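Local structure of acetyltransferase (Vibrio fischeri, 3JVN) at residues Ser18-Leu23 with Ile91-Ile96; Gly69-His74 with Gln108-Ile113. The protein is an acetyltransferase of the GNAT family that probably transfers acyl groups other than amino-acyl ones. All coordinates share one frame; numbering follows the deposited sequence.

Interaction 1 of 2, residues Ser18-Leu23 with Ile91-Ile96; sequences SLMYKL and IDELYI
Tyr95 lies against Leu19, Lys22 and Leu23, where helix 13-30 crosses strand 86-96 on one face of the GNAT-fold sheet. The two short segments run almost at right angles (96°). CG of Tyr95 is anti to the backbone N (chi1 176°), which carries the ring out to the helix. From CB outward, the first partner is the CD1 methyl of Leu23, at 3.9 Å from Tyr95 CB. CG sits near Leu19 O, which stands over one ring face, offset toward the rim. CD2 then packs on the helix backbone, 3.6 Å from Leu23 CA. On the other flank CE1 meets the CD2 methyl of Leu19 at 3.9 Å, with the two side chains crossing at about a right angle. CZ approaches Lys22 CB at 3.6 Å. At the tip, Tyr95 OH rests by the aliphatic part of Lys22, 3.4 Å from its CD. This hydroxyl is hydrogen-bonded to Glu26, one turn further along the same helix. Asp92 and Glu93 both face Thr72 and form a classic beta bulge, a feature also found in this strand of other GNAT enzymes. Glu93 points toward the helix, and its OE2 is hydrogen-bonded to His24. Nearer its backbone, Glu93 CB meets the other methyl of Leu23, CD2, at 3.7 Å.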
ATOM      1  N   SER A  18      13.708  11.490  25.151  1.00 29.83           N
ATOM      2  CA  SER A  18      12.741  11.763  26.212  1.00 31.45           C
ATOM      3  C   SER A  18      11.294  11.792  25.736  1.00 31.80           C
ATOM      4  O   SER A  18      10.429  11.215  26.372  1.00 32.89           O
ATOM      5  CB  SER A  18      13.081  13.095  26.888  1.00 31.62           C
ATOM      6  OG  SER A  18      12.049  13.491  27.763  1.00 34.38           O
ATOM      7  N   LEU A  19      11.027  12.478  24.632  1.00 33.46           N
ATOM      8  CA  LEU A  19       9.664  12.551  24.103  1.00 34.99           C
ATOM      9  C   LEU A  19       9.278  11.201  23.498  1.00 38.07           C
ATOM     10  O   LEU A  19       8.106  10.822  23.495  1.00 38.52           O
ATOM     11  CB  LEU A  19       9.547  13.648  23.034  1.00 31.64           C
ATOM     12  CG  LEU A  19       9.891  15.088  23.430  1.00 29.62           C
ATOM     13  CD1 LEU A  19      10.011  15.966  22.185  1.00 29.40           C
ATOM     14  CD2 LEU A  19       8.843  15.625  24.367  1.00 25.71           C
HETATM   15  N   MSE A  20      10.269  10.482  22.976  1.00 40.64           N
HETATM   16  CA  MSE A  20      10.036   9.168  22.386  1.00 42.77           C
HETATM   17  C   MSE A  20       9.671   8.241  23.543  1.00 41.44           C
HETATM   18  O   MSE A  20       8.855   7.332  23.391  1.00 41.69           O
HETATM   19  CB  MSE A  20      11.308   8.675  21.675  1.00 46.72           C
HETATM   20  CG  MSE A  20      11.158   7.362  20.886  1.00 53.66           C
HETATM   21 SE   MSE A  20      10.083   7.490  19.245  1.00 62.86          SE
HETATM   22  CE  MSE A  20      11.158   8.794  18.294  1.00 59.59           C
ATOM     23  N   TYR A  21      10.272   8.495  24.703  1.00 39.51           N
ATOM     24  CA  TYR A  21      10.015   7.707  25.904  1.00 38.40           C
ATOM     25  C   TYR A  21       8.634   8.052  26.460  1.00 37.56           C
ATOM     26  O   TYR A  21       7.870   7.166  26.848  1.00 36.74           O
ATOM     27  CB  TYR A  21      11.080   7.998  26.963  1.00 39.48           C
ATOM     28  CG  TYR A  21      10.792   7.347  28.287  1.00 42.27           C
ATOM     29  CD1 TYR A  21      10.945   5.974  28.459  1.00 44.32           C
ATOM     30  CD2 TYR A  21      10.323   8.098  29.365  1.00 44.46           C
ATOM     31  CE1 TYR A  21      10.635   5.364  29.668  1.00 44.41           C
ATOM     32  CE2 TYR A  21      10.008   7.496  30.579  1.00 44.18           C
ATOM     33  CZ  TYR A  21      10.167   6.130  30.725  1.00 44.36           C
ATOM     34  OH  TYR A  21       9.858   5.529  31.923  1.00 43.37           O
ATOM     35  N   LYS A  22       8.318   9.344  26.504  1.00 35.74           N
ATOM     36  CA  LYS A  22       7.020   9.784  26.995  1.00 35.82           C
ATOM     37  C   LYS A  22       5.924   9.159  26.130  1.00 35.81           C
ATOM     38  O   LYS A  22       4.911   8.682  26.650  1.00 34.97           O
ATOM     39  CB  LYS A  22       6.906  11.313  26.950  1.00 36.16           C
ATOM     40  CG  LYS A  22       7.653  12.064  28.054  1.00 36.34           C
ATOM     41  CD  LYS A  22       7.425  13.570  27.901  1.00 40.27           C
ATOM     42  CE  LYS A  22       7.829  14.388  29.136  1.00 42.28           C
ATOM     43  NZ  LYS A  22       9.296  14.455  29.383  1.00 43.67           N
ATOM     44  N   LEU A  23       6.135   9.159  24.812  1.00 35.30           N
ATOM     45  CA  LEU A  23       5.168   8.588  23.874  1.00 34.42           C
ATOM     46  C   LEU A  23       4.911   7.122  24.202  1.00 35.38           C
ATOM     47  O   LEU A  23       3.774   6.718  24.479  1.00 33.93           O
ATOM     48  CB  LEU A  23       5.675   8.689  22.427  1.00 32.02           C
ATOM     49  CG  LEU A  23       4.776   8.041  21.349  1.00 31.13           C
ATOM     50  CD1 LEU A  23       3.381   8.658  21.419  1.00 29.77           C
ATOM     51  CD2 LEU A  23       5.364   8.242  19.951  1.00 27.75           C
ATOM     52  N   ILE A  91       3.529   7.027   7.915  1.00 24.13           N
ATOM     53  CA  ILE A  91       3.657   7.952   9.034  1.00 26.66           C
ATOM     54  C   ILE A  91       3.683   7.006  10.224  1.00 27.08           C
ATOM     55  O   ILE A  91       2.727   6.264  10.467  1.00 26.34           O
ATOM     56  CB  ILE A  91       2.453   8.932   9.118  1.00 27.25           C
ATOM     57  CG1 ILE A  91       2.536   9.932   7.964  1.00 30.49           C
ATOM     58  CG2 ILE A  91       2.478   9.692  10.427  1.00 27.97           C
ATOM     59  CD1 ILE A  91       1.309  10.782   7.776  1.00 34.18           C
ATOM     60  N   ASP A  92       4.799   7.019  10.945  1.00 26.91           N
ATOM     61  CA  ASP A  92       4.981   6.123  12.072  1.00 27.41           C
ATOM     62  C   ASP A  92       4.486   6.622  13.438  1.00 27.91           C
ATOM     63  O   ASP A  92       3.494   6.120  13.967  1.00 25.21           O
ATOM     64  CB  ASP A  92       6.462   5.731  12.144  1.00 26.45           C
ATOM     65  CG  ASP A  92       6.950   5.079  10.861  1.00 29.40           C
ATOM     66  OD1 ASP A  92       7.986   5.519  10.304  1.00 26.92           O
ATOM     67  OD2 ASP A  92       6.292   4.111  10.412  1.00 31.89           O
ATOM     68  N   GLU A  93       5.178   7.613  13.993  1.00 29.19           N
ATOM     69  CA  GLU A  93       4.846   8.154  15.305  1.00 31.52           C
ATOM     70  C   GLU A  93       4.593   9.649  15.342  1.00 32.08           C
ATOM     71  O   GLU A  93       5.068  10.406  14.493  1.00 32.49           O
ATOM     72  CB  GLU A  93       5.969   7.838  16.281  1.00 32.78           C
ATOM     73  CG  GLU A  93       6.253   6.382  16.417  1.00 34.49           C
ATOM     74  CD  GLU A  93       7.716   6.127  16.628  1.00 38.22           C
ATOM     75  OE1 GLU A  93       8.517   6.408  15.698  1.00 37.99           O
ATOM     76  OE2 GLU A  93       8.061   5.642  17.731  1.00 40.23           O
ATOM     77  N   LEU A  94       3.867  10.071  16.366  1.00 31.94           N
ATOM     78  CA  LEU A  94       3.550  11.476  16.531  1.00 33.98           C
ATOM     79  C   LEU A  94       3.262  11.707  18.011  1.00 34.41           C
ATOM     80  O   LEU A  94       2.429  11.019  18.594  1.00 34.74           O
ATOM     81  CB  LEU A  94       2.330  11.830  15.673  1.00 33.86           C
ATOM     82  CG  LEU A  94       2.111  13.305  15.306  1.00 34.51           C
ATOM     83  CD1 LEU A  94       0.866  13.440  14.430  1.00 34.32           C
ATOM     84  CD2 LEU A  94       1.956  14.138  16.568  1.00 32.55           C
ATOM     85  N   TYR A  95       3.953  12.666  18.622  1.00 35.38           N
ATOM     86  CA  TYR A  95       3.742  12.946  20.039  1.00 36.98           C
ATOM     87  C   TYR A  95       3.683  14.423  20.373  1.00 38.29           C
ATOM     88  O   TYR A  95       4.423  15.226  19.803  1.00 39.40           O
ATOM     89  CB  TYR A  95       4.835  12.281  20.887  1.00 38.36           C
ATOM     90  CG  TYR A  95       4.732  12.606  22.365  1.00 39.57           C
ATOM     91  CD1 TYR A  95       5.438  13.678  22.919  1.00 39.74           C
ATOM     92  CD2 TYR A  95       3.899  11.867  23.203  1.00 38.84           C
ATOM     93  CE1 TYR A  95       5.315  14.001  24.268  1.00 40.99           C
ATOM     94  CE2 TYR A  95       3.770  12.185  24.554  1.00 40.46           C
ATOM     95  CZ  TYR A  95       4.478  13.249  25.080  1.00 41.37           C
ATOM     96  OH  TYR A  95       4.351  13.564  26.415  1.00 43.12           O
ATOM     97  N   ILE A  96       2.795  14.774  21.303  1.00 39.02           N
ATOM     98  CA  ILE A  96       2.646  16.156  21.746  1.00 40.37           C
ATOM     99  C   ILE A  96       2.591  16.199  23.268  1.00 42.51           C
ATOM    100  O   ILE A  96       1.942  15.370  23.901  1.00 42.91           O
ATOM    101  CB  ILE A  96       1.345  16.819  21.211  1.00 39.21           C
ATOM    102  CG1 ILE A  96       1.154  16.514  19.722  1.00 38.57           C
ATOM    103  CG2 ILE A  96       1.420  18.327  21.414  1.00 37.37           C
ATOM    104  CD1 ILE A  96       0.296  15.279  19.460  1.00 39.58           C
TER

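Interaction 2 of 2, residues Gly69-His74 with Gln108-Ile113; sequences GFITGH and QLMMRI. With SO4 (sulfate ion), chain B.
Arg112 NH2 donates to O2 of the sulfate over 2.6 Å. Its NE donates to O4 of the same ion over 2.9 Å, a slightly bent bond with an N-H...O angle of 154°. The sulfur lies in the guanidinium plane at its edge, so two parallel N-H groups hold the anion side-on. Arg7 N on strand 4-7 adds a third bond. The ion probably came from the crystallisation liquor. On the inner side of helix 105-118 the contact is apolar. The helix packs on strand 67-79 with their segments inclined by 34°, a helix-on-sheet layer of the GNAT fold. Ile71 is the central side chain. Its CG1 is anti to the backbone N (chi1 -176°) and the chain stays extended, which carries CD1 between two helix residues. There CD1 lies 3.7 Å from Ile113 CG2 and equally far from the selenium (SE) of selenomethionine Met110. The CG2 branch of Ile71 instead faces Leu109 CB at 3.9 Å, the two side chains sliding past each other. Leu109 CD1 reaches the strand backbone, 3.8 Å from Phe70 O. Further along, Ile113 CD1 rests on Gly73 CA at 3.6 Å. Gly73 has no side chain, and the methyl settles directly on the strand. Between these two segments the joint is apolar packing, while Arg112 turns its guanidinium away to the helix flank, where it probably offsets some of the anion's charge in this crystal.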
ATOM      1  N   GLY A  69       6.856  18.853  20.458  1.00 38.14           N
ATOM      2  CA  GLY A  69       6.231  17.842  19.628  1.00 34.85           C
ATOM      3  C   GLY A  69       7.067  17.419  18.437  1.00 32.77           C
ATOM      4  O   GLY A  69       7.993  18.115  18.034  1.00 31.60           O
ATOM      5  N   PHE A  70       6.742  16.258  17.881  1.00 31.34           N
ATOM      6  CA  PHE A  70       7.447  15.744  16.716  1.00 29.78           C
ATOM      7  C   PHE A  70       6.556  14.732  15.992  1.00 28.43           C
ATOM      8  O   PHE A  70       5.553  14.257  16.531  1.00 28.02           O
ATOM      9  CB  PHE A  70       8.775  15.079  17.126  1.00 29.41           C
ATOM     10  CG  PHE A  70       8.604  13.783  17.864  1.00 29.63           C
ATOM     11  CD1 PHE A  70       8.274  13.768  19.221  1.00 30.94           C
ATOM     12  CD2 PHE A  70       8.699  12.572  17.187  1.00 28.34           C
ATOM     13  CE1 PHE A  70       8.031  12.561  19.886  1.00 28.70           C
ATOM     14  CE2 PHE A  70       8.459  11.367  17.839  1.00 27.23           C
ATOM     15  CZ  PHE A  70       8.125  11.360  19.187  1.00 28.28           C
ATOM     16  N   ILE A  71       6.918  14.428  14.754  1.00 26.10           N
ATOM     17  CA  ILE A  71       6.185  13.466  13.951  1.00 23.53           C
ATOM     18  C   ILE A  71       7.273  12.723  13.197  1.00 23.75           C
ATOM     19  O   ILE A  71       8.330  13.289  12.917  1.00 22.67           O
ATOM     20  CB  ILE A  71       5.167  14.156  12.977  1.00 22.44           C
ATOM     21  CG1 ILE A  71       4.361  13.074  12.229  1.00 20.53           C
ATOM     22  CG2 ILE A  71       5.888  15.111  12.042  1.00 17.95           C
ATOM     23  CD1 ILE A  71       3.198  13.617  11.425  1.00 16.56           C
ATOM     24  N   THR A  72       7.015  11.454  12.884  1.00 23.80           N
ATOM     25  CA  THR A  72       8.003  10.622  12.212  1.00 23.48           C
ATOM     26  C   THR A  72       7.408   9.818  11.062  1.00 24.20           C
ATOM     27  O   THR A  72       6.351   9.211  11.223  1.00 28.09           O
ATOM     28  CB  THR A  72       8.688   9.677  13.262  1.00 23.06           C
ATOM     29  OG1 THR A  72      10.078   9.507  12.942  1.00 24.29           O
ATOM     30  CG2 THR A  72       8.013   8.327  13.292  1.00 17.44           C
ATOM     31  N   GLY A  73       8.084   9.804   9.910  1.00 23.35           N
ATOM     32  CA  GLY A  73       7.584   9.058   8.762  1.00 25.00           C
ATOM     33  C   GLY A  73       8.692   8.589   7.829  1.00 26.77           C
ATOM     34  O   GLY A  73       9.789   9.155   7.853  1.00 27.41           O
ATOM     35  N   HIS A  74       8.437   7.558   7.017  1.00 25.12           N
ATOM     36  CA  HIS A  74       9.462   7.067   6.085  1.00 25.19           C
ATOM     37  C   HIS A  74       8.937   6.694   4.701  1.00 24.64           C
ATOM     38  O   HIS A  74       7.811   6.236   4.569  1.00 23.03           O
ATOM     39  CB  HIS A  74      10.212   5.855   6.676  1.00 26.01           C
ATOM     40  CG  HIS A  74       9.424   4.574   6.692  1.00 25.63           C
ATOM     41  ND1 HIS A  74       8.418   4.325   7.601  1.00 28.63           N
ATOM     42  CD2 HIS A  74       9.541   3.447   5.947  1.00 26.20           C
ATOM     43  CE1 HIS A  74       7.952   3.102   7.419  1.00 26.62           C
ATOM     44  NE2 HIS A  74       8.616   2.546   6.423  1.00 24.89           N
ATOM     45  N   GLN A 108      -0.398  20.868  12.226  1.00 45.43           N
ATOM     46  CA  GLN A 108       0.742  21.531  11.610  1.00 46.00           C
ATOM     47  C   GLN A 108       1.917  20.570  11.403  1.00 44.97           C
ATOM     48  O   GLN A 108       2.818  20.850  10.609  1.00 45.72           O
ATOM     49  CB  GLN A 108       1.158  22.763  12.425  1.00 46.32           C
ATOM     50  CG  GLN A 108       1.227  22.546  13.916  1.00 47.66           C
ATOM     51  CD  GLN A 108       1.300  23.851  14.695  1.00 49.03           C
ATOM     52  OE1 GLN A 108       0.449  24.730  14.540  1.00 48.46           O
ATOM     53  NE2 GLN A 108       2.309  23.975  15.550  1.00 49.69           N
ATOM     54  N   LEU A 109       1.897  19.434  12.103  1.00 43.80           N
ATOM     55  CA  LEU A 109       2.941  18.420  11.953  1.00 41.86           C
ATOM     56  C   LEU A 109       2.540  17.484  10.808  1.00 41.86           C
ATOM     57  O   LEU A 109       3.356  17.146   9.956  1.00 41.33           O
ATOM     58  CB  LEU A 109       3.117  17.622  13.248  1.00 39.67           C
ATOM     59  CG  LEU A 109       3.825  18.316  14.416  1.00 37.79           C
ATOM     60  CD1 LEU A 109       3.726  17.452  15.656  1.00 37.15           C
ATOM     61  CD2 LEU A 109       5.277  18.573  14.068  1.00 37.27           C
HETATM   62  N   MSE A 110       1.278  17.069  10.797  1.00 42.72           N
HETATM   63  CA  MSE A 110       0.767  16.204   9.741  1.00 45.57           C
HETATM   64  C   MSE A 110       0.802  16.984   8.434  1.00 45.17           C
HETATM   65  O   MSE A 110       0.941  16.413   7.353  1.00 42.57           O
HETATM   66  CB  MSE A 110      -0.681  15.796  10.033  1.00 50.28           C
HETATM   67  CG  MSE A 110      -0.848  14.596  10.972  1.00 56.79           C
HETATM   68 SE   MSE A 110      -0.233  12.913  10.164  1.00 68.94          SE
HETATM   69  CE  MSE A 110      -0.744  13.298   8.323  1.00 62.79           C
HETATM   70  N   MSE A 111       0.655  18.300   8.558  1.00 45.02           N
HETATM   71  CA  MSE A 111       0.650  19.210   7.418  1.00 45.45           C
HETATM   72  C   MSE A 111       2.031  19.272   6.781  1.00 41.95           C
HETATM   73  O   MSE A 111       2.173  19.308   5.554  1.00 39.75           O
HETATM   74  CB  MSE A 111       0.241  20.613   7.878  1.00 52.45           C
HETATM   75  CG  MSE A 111      -0.835  21.277   7.017  1.00 60.45           C
HETATM   76 SE   MSE A 111      -2.570  20.393   7.147  1.00 72.77          SE
HETATM   77  CE  MSE A 111      -2.399  19.150   5.665  1.00 68.85           C
ATOM     78  N   ARG A 112       3.050  19.300   7.631  1.00 38.33           N
ATOM     79  CA  ARG A 112       4.424  19.365   7.167  1.00 34.97           C
ATOM     80  C   ARG A 112       4.828  18.067   6.455  1.00 33.90           C
ATOM     81  O   ARG A 112       5.246  18.093   5.297  1.00 31.80           O
ATOM     82  CB  ARG A 112       5.365  19.617   8.349  1.00 32.76           C
ATOM     83  CG  ARG A 112       6.824  19.780   7.951  1.00 32.43           C
ATOM     84  CD  ARG A 112       7.054  21.082   7.184  1.00 33.84           C
ATOM     85  NE  ARG A 112       8.400  21.177   6.617  1.00 32.62           N
ATOM     86  CZ  ARG A 112       8.892  20.329   5.713  1.00 31.94           C
ATOM     87  NH1 ARG A 112       8.154  19.315   5.263  1.00 29.77           N
ATOM     88  NH2 ARG A 112      10.125  20.494   5.254  1.00 29.00           N
ATOM     89  N   ILE A 113       4.691  16.932   7.136  1.00 33.66           N
ATOM     90  CA  ILE A 113       5.083  15.673   6.525  1.00 35.52           C
ATOM     91  C   ILE A 113       4.407  15.412   5.175  1.00 38.50           C
ATOM     92  O   ILE A 113       5.030  14.843   4.267  1.00 39.42           O
ATOM     93  CB  ILE A 113       4.856  14.469   7.487  1.00 34.04           C
ATOM     94  CG1 ILE A 113       5.470  13.207   6.862  1.00 34.15           C
ATOM     95  CG2 ILE A 113       3.375  14.283   7.791  1.00 28.58           C
ATOM     96  CD1 ILE A 113       5.764  12.082   7.856  1.00 35.83           C
TER
HETATM   97  S   SO4 B 201      11.828  22.905   7.240  1.00 46.27           S
HETATM   98  O1  SO4 B 201      12.887  22.340   8.106  1.00 44.12           O
HETATM   99  O2  SO4 B 201      11.893  22.269   5.913  1.00 42.24           O
HETATM  100  O3  SO4 B 201      12.055  24.355   7.084  1.00 46.84           O
HETATM  101  O4  SO4 B 201      10.497  22.676   7.850  1.00 43.44           O

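Overall arrangement
From the N terminus the chain first passes 18-23, on helix 13-30, and later 69-74, on strand 67-79. It then turns back into the neighbouring antiparallel strand, where 91-96 closes the loop of interaction 1 across 67 residues. Helix 105-118 follows, and 108-113 closes interaction 2 across 33 residues. The segments alternate, so the two loops cross. Strands 67-79 and 86-96 are neighbours in the sheet and hydrogen-bonded through their backbones. Helix 13-30 packs on one face of this pair and helix 105-118 on the opposite face. Ile91 also packs on Met110, so strand 86-96 touches both helices. The result is a three-layer core: helix, sheet, helix.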